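Local coordinates for protein tryptophan--tRNA ligase (Campylobacter jejuni subsp. jejuni, PDB 3TZL) that probably catalyses the ATP-dependent attachment of tryptophan to tRNA(Trp), working as a homodimer, at residues K26-A31 with S35-F40; A66-G71 with S77-Q82. All blocks are in the same frame, centred on the assembly; numbering follows the deposited sequence.

Interaction 1: K26-A31 with S35-F40. With TRP (tryptophan), chain J.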
ATOM      1  N   LYS B  26     -25.803  11.466 -15.200  1.00 38.36           N
ATOM      2  CA  LYS B  26     -27.039  12.114 -14.841  1.00 42.23           C
ATOM      3  C   LYS B  26     -27.763  11.353 -13.757  1.00 47.49           C
ATOM      4  O   LYS B  26     -28.289  11.927 -12.851  1.00 49.39           O
ATOM      5  CB  LYS B  26     -27.943  12.263 -16.047  1.00 43.61           C
ATOM      6  CG  LYS B  26     -28.891  13.389 -15.903  1.00 56.02           C
ATOM      7  CD  LYS B  26     -29.961  13.421 -16.964  1.00 64.93           C
ATOM      8  CE  LYS B  26     -30.654  14.749 -16.939  1.00 69.42           C
ATOM      9  NZ  LYS B  26     -31.395  14.948 -15.693  1.00 70.93           N
ATOM     10  N   GLN B  27     -27.767  10.044 -13.882  1.00 48.01           N
ATOM     11  CA  GLN B  27     -28.414   9.164 -12.921  1.00 52.56           C
ATOM     12  C   GLN B  27     -27.763   9.339 -11.557  1.00 51.46           C
ATOM     13  O   GLN B  27     -28.432   9.384 -10.520  1.00 51.40           O
ATOM     14  CB  GLN B  27     -28.297   7.702 -13.375  1.00 57.45           C
ATOM     15  CG  GLN B  27     -29.157   7.329 -14.604  1.00 62.37           C
ATOM     16  CD  GLN B  27     -28.516   7.707 -15.944  1.00 64.70           C
ATOM     17  OE1 GLN B  27     -27.421   8.276 -16.000  1.00 64.66           O
ATOM     18  NE2 GLN B  27     -29.207   7.385 -17.032  1.00 66.20           N
HETATM   19  N   MSE B  28     -26.442   9.448 -11.578  1.00 45.55           N
HETATM   20  CA  MSE B  28     -25.670   9.584 -10.363  1.00 44.47           C
HETATM   21  C   MSE B  28     -25.947  10.934  -9.720  1.00 44.19           C
HETATM   22  O   MSE B  28     -26.153  11.023  -8.519  1.00 44.23           O
HETATM   23  CB  MSE B  28     -24.185   9.426 -10.680  1.00 39.52           C
HETATM   24  CG  MSE B  28     -23.294   9.563  -9.488  1.00 37.89           C
HETATM   25 SE   MSE B  28     -21.458   9.354 -10.000  0.70 56.94          SE
HETATM   26  CE  MSE B  28     -21.740   8.159 -11.542  1.00 56.27           C
ATOM     27  N   VAL B  29     -25.956  11.983 -10.532  1.00 44.64           N
ATOM     28  CA  VAL B  29     -26.276  13.324 -10.059  1.00 45.69           C
ATOM     29  C   VAL B  29     -27.686  13.379  -9.462  1.00 50.29           C
ATOM     30  O   VAL B  29     -27.906  13.974  -8.407  1.00 52.65           O
ATOM     31  CB  VAL B  29     -26.147  14.363 -11.203  1.00 43.06           C
ATOM     32  CG1 VAL B  29     -26.842  15.691 -10.838  1.00 41.56           C
ATOM     33  CG2 VAL B  29     -24.684  14.578 -11.560  1.00 37.86           C
ATOM     34  N   ASP B  30     -28.638  12.746 -10.133  1.00 50.18           N
ATOM     35  CA  ASP B  30     -30.019  12.767  -9.668  1.00 53.71           C
ATOM     36  C   ASP B  30     -30.235  11.910  -8.409  1.00 50.78           C
ATOM     37  O   ASP B  30     -31.221  12.083  -7.701  1.00 51.59           O
ATOM     38  CB  ASP B  30     -30.987  12.340 -10.786  1.00 58.63           C
ATOM     39  CG  ASP B  30     -31.054  13.351 -11.939  1.00 60.98           C
ATOM     40  OD1 ASP B  30     -30.694  14.533 -11.736  1.00 59.13           O
ATOM     41  OD2 ASP B  30     -31.477  12.959 -13.050  1.00 63.31           O
ATOM     42  N   ALA B  31     -29.321  10.989  -8.128  1.00 53.78           N
ATOM     43  CA  ALA B  31     -29.483  10.133  -6.951  1.00 52.91           C
ATOM     44  C   ALA B  31     -29.132  10.861  -5.648  1.00 50.99           C
ATOM     45  O   ALA B  31     -29.458  10.390  -4.563  1.00 54.61           O
ATOM     46  CB  ALA B  31     -28.662   8.849  -7.098  1.00 51.07           C
ATOM     47  N   SER B  35     -30.271   9.697  -1.894  1.00 66.17           N
ATOM     48  CA  SER B  35     -29.274   8.725  -1.457  1.00 64.89           C
ATOM     49  C   SER B  35     -28.148   9.420  -0.710  1.00 62.50           C
ATOM     50  O   SER B  35     -27.928  10.627  -0.868  1.00 60.12           O
ATOM     51  CB  SER B  35     -28.702   7.940  -2.643  1.00 67.16           C
ATOM     52  OG  SER B  35     -29.542   6.856  -3.007  1.00 69.12           O
ATOM     53  N   GLN B  36     -27.440   8.653   0.113  1.00 60.63           N
ATOM     54  CA  GLN B  36     -26.243   9.154   0.777  1.00 57.49           C
ATOM     55  C   GLN B  36     -25.039   8.801  -0.084  1.00 49.84           C
ATOM     56  O   GLN B  36     -24.462   7.726   0.076  1.00 50.01           O
ATOM     57  CB  GLN B  36     -26.102   8.534   2.162  1.00 62.00           C
ATOM     58  CG  GLN B  36     -25.076   9.230   3.045  1.00 69.41           C
ATOM     59  CD  GLN B  36     -24.694   8.403   4.268  1.00 73.43           C
ATOM     60  OE1 GLN B  36     -23.734   8.716   4.967  1.00 74.98           O
ATOM     61  NE2 GLN B  36     -25.447   7.341   4.525  1.00 76.05           N
HETATM   62  N   MSE B  37     -24.672   9.704  -0.997  1.00 43.35           N
HETATM   63  CA  MSE B  37     -23.662   9.422  -2.029  1.00 40.93           C
HETATM   64  C   MSE B  37     -22.233   9.816  -1.628  1.00 33.37           C
HETATM   65  O   MSE B  37     -21.996  10.955  -1.252  1.00 32.97           O
HETATM   66  CB  MSE B  37     -24.018  10.152  -3.332  1.00 40.34           C
HETATM   67  CG  MSE B  37     -25.400   9.821  -3.925  1.00 40.27           C
HETATM   68 SE   MSE B  37     -25.359   8.126  -4.856  0.80 63.89          SE
HETATM   69  CE  MSE B  37     -24.264   8.597  -6.379  1.00 65.56           C
ATOM     70  N   PHE B  38     -21.288   8.881  -1.752  1.00 28.51           N
ATOM     71  CA  PHE B  38     -19.857   9.166  -1.590  1.00 30.78           C
ATOM     72  C   PHE B  38     -19.201   8.936  -2.941  1.00 32.38           C
ATOM     73  O   PHE B  38     -19.367   7.870  -3.522  1.00 30.26           O
ATOM     74  CB  PHE B  38     -19.216   8.203  -0.575  1.00 29.86           C
ATOM     75  CG  PHE B  38     -19.443   8.588   0.865  1.00 32.04           C
ATOM     76  CD1 PHE B  38     -18.379   8.700   1.740  1.00 29.73           C
ATOM     77  CD2 PHE B  38     -20.717   8.870   1.333  1.00 35.14           C
ATOM     78  CE1 PHE B  38     -18.586   9.061   3.075  1.00 31.33           C
ATOM     79  CE2 PHE B  38     -20.924   9.243   2.669  1.00 35.80           C
ATOM     80  CZ  PHE B  38     -19.850   9.332   3.530  1.00 33.56           C
HETATM   81  N   MSE B  39     -18.452   9.908  -3.452  1.00 30.13           N
HETATM   82  CA  MSE B  39     -17.839   9.740  -4.767  1.00 31.42           C
HETATM   83  C   MSE B  39     -16.435  10.274  -4.687  1.00 35.00           C
HETATM   84  O   MSE B  39     -16.219  11.360  -4.147  1.00 34.30           O
HETATM   85  CB  MSE B  39     -18.608  10.515  -5.841  1.00 33.65           C
HETATM   86  CG  MSE B  39     -19.910   9.859  -6.325  1.00 44.34           C
HETATM   87 SE   MSE B  39     -21.269  11.221  -6.650  0.64 51.58          SE
HETATM   88  CE  MSE B  39     -21.165  11.870  -4.818  1.00 33.46           C
ATOM     89  N   PHE B  40     -15.473   9.529  -5.222  1.00 32.82           N
ATOM     90  CA  PHE B  40     -14.103  10.004  -5.198  1.00 30.19           C
ATOM     91  C   PHE B  40     -13.449   9.802  -6.546  1.00 32.29           C
ATOM     92  O   PHE B  40     -13.806   8.873  -7.275  1.00 30.10           O
ATOM     93  CB  PHE B  40     -13.290   9.322  -4.090  1.00 30.00           C
ATOM     94  CG  PHE B  40     -13.181   7.828  -4.243  1.00 28.06           C
ATOM     95  CD1 PHE B  40     -12.098   7.272  -4.903  1.00 27.98           C
ATOM     96  CD2 PHE B  40     -14.162   6.987  -3.731  1.00 26.23           C
ATOM     97  CE1 PHE B  40     -11.991   5.907  -5.061  1.00 26.94           C
ATOM     98  CE2 PHE B  40     -14.067   5.605  -3.880  1.00 31.65           C
ATOM     99  CZ  PHE B  40     -12.976   5.065  -4.547  1.00 32.36           C
TER
HETATM  100  N   TRP J 331     -12.236   0.093 -10.168  1.00 37.18           N
HETATM  101  CA  TRP J 331     -13.215   1.136 -10.491  1.00 46.30           C
HETATM  102  C   TRP J 331     -13.285   1.371 -11.994  1.00 56.08           C
HETATM  103  O   TRP J 331     -14.189   2.051 -12.494  1.00 56.28           O
HETATM  104  CB  TRP J 331     -12.885   2.449  -9.759  1.00 41.38           C
HETATM  105  CG  TRP J 331     -12.874   2.280  -8.269  1.00 36.80           C
HETATM  106  CD1 TRP J 331     -11.790   2.312  -7.434  1.00 37.40           C
HETATM  107  CD2 TRP J 331     -14.010   2.001  -7.452  1.00 35.80           C
HETATM  108  NE1 TRP J 331     -12.192   2.086  -6.131  1.00 41.64           N
HETATM  109  CE2 TRP J 331     -13.551   1.883  -6.120  1.00 41.42           C
HETATM  110  CE3 TRP J 331     -15.377   1.837  -7.716  1.00 35.44           C
HETATM  111  CZ2 TRP J 331     -14.415   1.624  -5.055  1.00 37.36           C
HETATM  112  CZ3 TRP J 331     -16.235   1.572  -6.656  1.00 36.62           C
HETATM  113  CH2 TRP J 331     -15.750   1.475  -5.343  1.00 37.87           C
HETATM  114  OXT TRP J 331     -12.429   0.874 -12.729  1.00 59.37           O
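Met28, a selenomethionine like Met37 and Met39, reaches from helix 18-30 across to two side chains of strand 36-41. From CB the chain runs straight out from the helix: CG stands anti to the backbone N (chi1 179°), and the next torsion is also extended. At CG, Met28 meets CE of Met37 at 3.4 Å, tighter than usual for two carbons; the same Met37 methyl lies 3.7 Å from the backbone O of Met28. One atom further, SE of Met28 runs past SE of Met39 at 3.8 Å, the two chains pointing in opposite directions alongside each other. A bend at chi3 then takes the terminal CE of Met28 off from Met39; the side chain also touches Leu10 of strand 5-10. In Met37 the bend at chi2 brings SE to CB of Ala31, 4.1 Å away, and the bend at chi3 turns CE to CG of Met28. Where the chain turns from helix to strand, Ser35 N donates to Ala31 O over 2.9 Å. Phe40 serves the other side of the strand: its CZ comes within 3.5 Å of NE1 of the bound tryptophan, which lies at the edge of the phenyl ring, near its plane. Helix against strand here is the second half of the beta-alpha-beta unit 5-10, 18-30, 36-41, part of the Rossmann-type catalytic fold of class I synthetases.

Interaction 2: A66-G71 with S77-Q82; sequences AFLSLG and SVFWLQ
Phe79 of strand 78-81 and Leu68 of helix 53-70 make the main contact, crossing at a slant. CG of Leu68 comes to 3.7 Å from CE2 of Phe79, and both methyls join in: CD2 of Leu68 lies 3.9 Å from CD2 of Phe79, while CD1 of Leu68 is 4.0 Å from CE2 of Phe79. CG and both methyls of the leucine thus gather on the CD2-CE2 bond of the ring. Phe67 touches the tip of the same ring through its CB, 4.2 Å from CZ of Phe79; its side chain leads away and touches Pro12 and Ile72. Phe79 extends toward the helix because its CG is anti to the backbone N (chi1 178°). No hydrogen bond joins the two segments, and all three touching residues are buried, so the contact is purely apolar. It packs a helix against strand 78-81, neighbour of 36-41 in the parallel sheet, in the Rossmann-type domain characteristic of class I synthetases. The helix ends just before Gly71, whose positive phi (138°) and two bonds back into the last turn, Gly71 N to Phe67 O (weak) and to Leu68 O, form a Schellman motif. Further out, Leu294 and Ile297 of helix 291-320 pack on Leu68, and Met39 of the adjacent strand touches Phe79. Pro12, against which Phe67 rests, belongs to the predicted ATP-binding 'HIGH' region.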
ATOM      1  N   ALA B  66     -15.076  18.262 -14.120  1.00 32.47           N
ATOM      2  CA  ALA B  66     -16.177  17.739 -14.927  1.00 34.53           C
ATOM      3  C   ALA B  66     -17.359  17.267 -14.075  1.00 36.03           C
ATOM      4  O   ALA B  66     -18.519  17.554 -14.384  1.00 32.65           O
ATOM      5  CB  ALA B  66     -15.694  16.609 -15.819  1.00 32.85           C
ATOM      6  N   PHE B  67     -17.087  16.532 -13.002  1.00 34.97           N
ATOM      7  CA  PHE B  67     -18.211  15.980 -12.250  1.00 36.36           C
ATOM      8  C   PHE B  67     -18.935  17.067 -11.458  1.00 38.46           C
ATOM      9  O   PHE B  67     -20.163  17.075 -11.353  1.00 37.33           O
ATOM     10  CB  PHE B  67     -17.782  14.790 -11.389  1.00 35.54           C
ATOM     11  CG  PHE B  67     -17.456  13.550 -12.194  1.00 37.55           C
ATOM     12  CD1 PHE B  67     -18.461  12.788 -12.758  1.00 40.68           C
ATOM     13  CD2 PHE B  67     -16.145  13.149 -12.379  1.00 39.12           C
ATOM     14  CE1 PHE B  67     -18.162  11.645 -13.504  1.00 39.67           C
ATOM     15  CE2 PHE B  67     -15.833  12.026 -13.129  1.00 38.12           C
ATOM     16  CZ  PHE B  67     -16.845  11.268 -13.688  1.00 39.38           C
ATOM     17  N   LEU B  68     -18.170  17.999 -10.912  1.00 38.66           N
ATOM     18  CA  LEU B  68     -18.766  19.149 -10.261  1.00 37.52           C
ATOM     19  C   LEU B  68     -19.617  19.929 -11.255  1.00 37.11           C
ATOM     20  O   LEU B  68     -20.769  20.271 -10.963  1.00 37.50           O
ATOM     21  CB  LEU B  68     -17.679  20.032  -9.655  1.00 39.28           C
ATOM     22  CG  LEU B  68     -17.027  19.393  -8.435  1.00 41.09           C
ATOM     23  CD1 LEU B  68     -15.833  20.206  -7.997  1.00 44.19           C
ATOM     24  CD2 LEU B  68     -18.031  19.283  -7.311  1.00 42.54           C
ATOM     25  N   SER B  69     -19.065  20.181 -12.443  1.00 34.12           N
ATOM     26  CA  SER B  69     -19.785  20.941 -13.473  1.00 38.69           C
ATOM     27  C   SER B  69     -21.103  20.313 -13.908  1.00 39.33           C
ATOM     28  O   SER B  69     -22.053  21.020 -14.231  1.00 43.53           O
ATOM     29  CB  SER B  69     -18.906  21.134 -14.701  1.00 39.29           C
ATOM     30  OG  SER B  69     -17.828  21.952 -14.339  1.00 48.23           O
ATOM     31  N   LEU B  70     -21.151  18.985 -13.918  1.00 40.35           N
ATOM     32  CA  LEU B  70     -22.317  18.266 -14.408  1.00 38.48           C
ATOM     33  C   LEU B  70     -23.336  17.969 -13.296  1.00 40.86           C
ATOM     34  O   LEU B  70     -24.415  17.453 -13.568  1.00 41.46           O
ATOM     35  CB  LEU B  70     -21.884  16.992 -15.133  1.00 35.21           C
ATOM     36  CG  LEU B  70     -21.127  17.267 -16.439  1.00 37.56           C
ATOM     37  CD1 LEU B  70     -20.259  16.073 -16.832  1.00 35.16           C
ATOM     38  CD2 LEU B  70     -22.121  17.561 -17.551  1.00 39.11           C
ATOM     39  N   GLY B  71     -23.006  18.296 -12.047  1.00 42.47           N
ATOM     40  CA  GLY B  71     -24.023  18.269 -11.005  1.00 42.11           C
ATOM     41  C   GLY B  71     -23.681  17.701  -9.638  1.00 39.49           C
ATOM     42  O   GLY B  71     -24.510  17.717  -8.724  1.00 36.53           O
ATOM     43  N   SER B  77     -23.406  15.723  -1.064  1.00 42.15           N
ATOM     44  CA  SER B  77     -22.623  14.487  -1.185  1.00 37.91           C
ATOM     45  C   SER B  77     -21.227  14.635  -0.613  1.00 33.06           C
ATOM     46  O   SER B  77     -20.821  15.726  -0.243  1.00 36.52           O
ATOM     47  CB  SER B  77     -22.485  14.105  -2.654  1.00 38.74           C
ATOM     48  OG  SER B  77     -23.751  13.897  -3.248  1.00 41.62           O
ATOM     49  N   VAL B  78     -20.486  13.532  -0.549  1.00 28.36           N
ATOM     50  CA  VAL B  78     -19.092  13.590  -0.125  1.00 30.66           C
ATOM     51  C   VAL B  78     -18.237  13.271  -1.326  1.00 29.70           C
ATOM     52  O   VAL B  78     -18.304  12.171  -1.862  1.00 34.21           O
ATOM     53  CB  VAL B  78     -18.806  12.661   1.062  1.00 30.19           C
ATOM     54  CG1 VAL B  78     -17.336  12.683   1.425  1.00 31.04           C
ATOM     55  CG2 VAL B  78     -19.675  13.085   2.267  1.00 33.61           C
ATOM     56  N   PHE B  79     -17.469  14.268  -1.768  1.00 29.90           N
ATOM     57  CA  PHE B  79     -16.743  14.193  -3.028  1.00 27.51           C
ATOM     58  C   PHE B  79     -15.288  14.615  -2.858  1.00 30.41           C
ATOM     59  O   PHE B  79     -15.003  15.759  -2.533  1.00 33.96           O
ATOM     60  CB  PHE B  79     -17.427  15.086  -4.055  1.00 31.81           C
ATOM     61  CG  PHE B  79     -16.739  15.121  -5.388  1.00 34.86           C
ATOM     62  CD1 PHE B  79     -16.761  14.016  -6.225  1.00 35.30           C
ATOM     63  CD2 PHE B  79     -16.094  16.274  -5.818  1.00 36.58           C
ATOM     64  CE1 PHE B  79     -16.137  14.050  -7.464  1.00 37.93           C
ATOM     65  CE2 PHE B  79     -15.472  16.317  -7.063  1.00 38.45           C
ATOM     66  CZ  PHE B  79     -15.497  15.199  -7.885  1.00 37.46           C
ATOM     67  N   TRP B  80     -14.368  13.694  -3.104  1.00 28.06           N
ATOM     68  CA  TRP B  80     -12.975  13.965  -2.816  1.00 30.28           C
ATOM     69  C   TRP B  80     -12.050  13.251  -3.780  1.00 30.02           C
ATOM     70  O   TRP B  80     -12.483  12.454  -4.599  1.00 33.40           O
ATOM     71  CB  TRP B  80     -12.638  13.602  -1.353  1.00 23.36           C
ATOM     72  CG  TRP B  80     -12.480  12.140  -1.055  1.00 23.30           C
ATOM     73  CD1 TRP B  80     -11.309  11.466  -0.867  1.00 29.79           C
ATOM     74  CD2 TRP B  80     -13.531  11.171  -0.888  1.00 25.93           C
ATOM     75  NE1 TRP B  80     -11.564  10.140  -0.597  1.00 31.75           N
ATOM     76  CE2 TRP B  80     -12.920   9.934  -0.609  1.00 30.85           C
ATOM     77  CE3 TRP B  80     -14.928  11.231  -0.959  1.00 29.46           C
ATOM     78  CZ2 TRP B  80     -13.656   8.766  -0.388  1.00 29.73           C
ATOM     79  CZ3 TRP B  80     -15.657  10.071  -0.741  1.00 27.29           C
ATOM     80  CH2 TRP B  80     -15.018   8.855  -0.463  1.00 28.77           C
ATOM     81  N   LEU B  81     -10.776  13.605  -3.697  1.00 30.96           N
ATOM     82  CA  LEU B  81      -9.715  13.011  -4.493  1.00 29.39           C
ATOM     83  C   LEU B  81      -9.070  11.944  -3.617  1.00 27.83           C
ATOM     84  O   LEU B  81      -8.627  12.230  -2.514  1.00 29.73           O
ATOM     85  CB  LEU B  81      -8.685  14.080  -4.844  1.00 30.55           C
ATOM     86  CG  LEU B  81      -7.443  13.689  -5.645  1.00 31.74           C
ATOM     87  CD1 LEU B  81      -7.869  13.295  -7.032  1.00 31.77           C
ATOM     88  CD2 LEU B  81      -6.477  14.871  -5.692  1.00 26.06           C
ATOM     89  N   GLN B  82      -9.030  10.720  -4.113  1.00 27.60           N
ATOM     90  CA  GLN B  82      -8.678   9.558  -3.301  1.00 30.13           C
ATOM     91  C   GLN B  82      -7.410   9.754  -2.465  1.00 32.35           C
ATOM     92  O   GLN B  82      -7.384   9.480  -1.270  1.00 34.12           O
ATOM     93  CB  GLN B  82      -8.482   8.372  -4.231  1.00 30.77           C
ATOM     94  CG  GLN B  82      -8.288   7.049  -3.532  1.00 30.14           C
ATOM     95  CD  GLN B  82      -7.959   5.980  -4.521  1.00 30.36           C
ATOM     96  OE1 GLN B  82      -7.545   6.278  -5.649  1.00 30.57           O
ATOM     97  NE2 GLN B  82      -8.165   4.731  -4.134  1.00 30.12           N
TER

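Overall arrangement
Interaction 1 closes before interaction 2 opens along the chain, and their centres lie about 9 Å apart. Each sets the end of a helix, 18-30 or 53-70, against the strand that follows it, and those strands, 36-41 and 78-81, are parallel neighbours in one sheet. Probable backbone hydrogen bonds stitch them together: Met39 N to Val78 O at 2.8 Å and Val78 N to Met37 O at 3.1 Å. CE of Met39 also packs on CB of Ser77 at 3.4 Å. The two contacts thus form a continuous part of the catalytic domain, with two helix ends packed on neighbouring strands of a sheet whose strand 36-41 carries a residue of the tryptophan pocket.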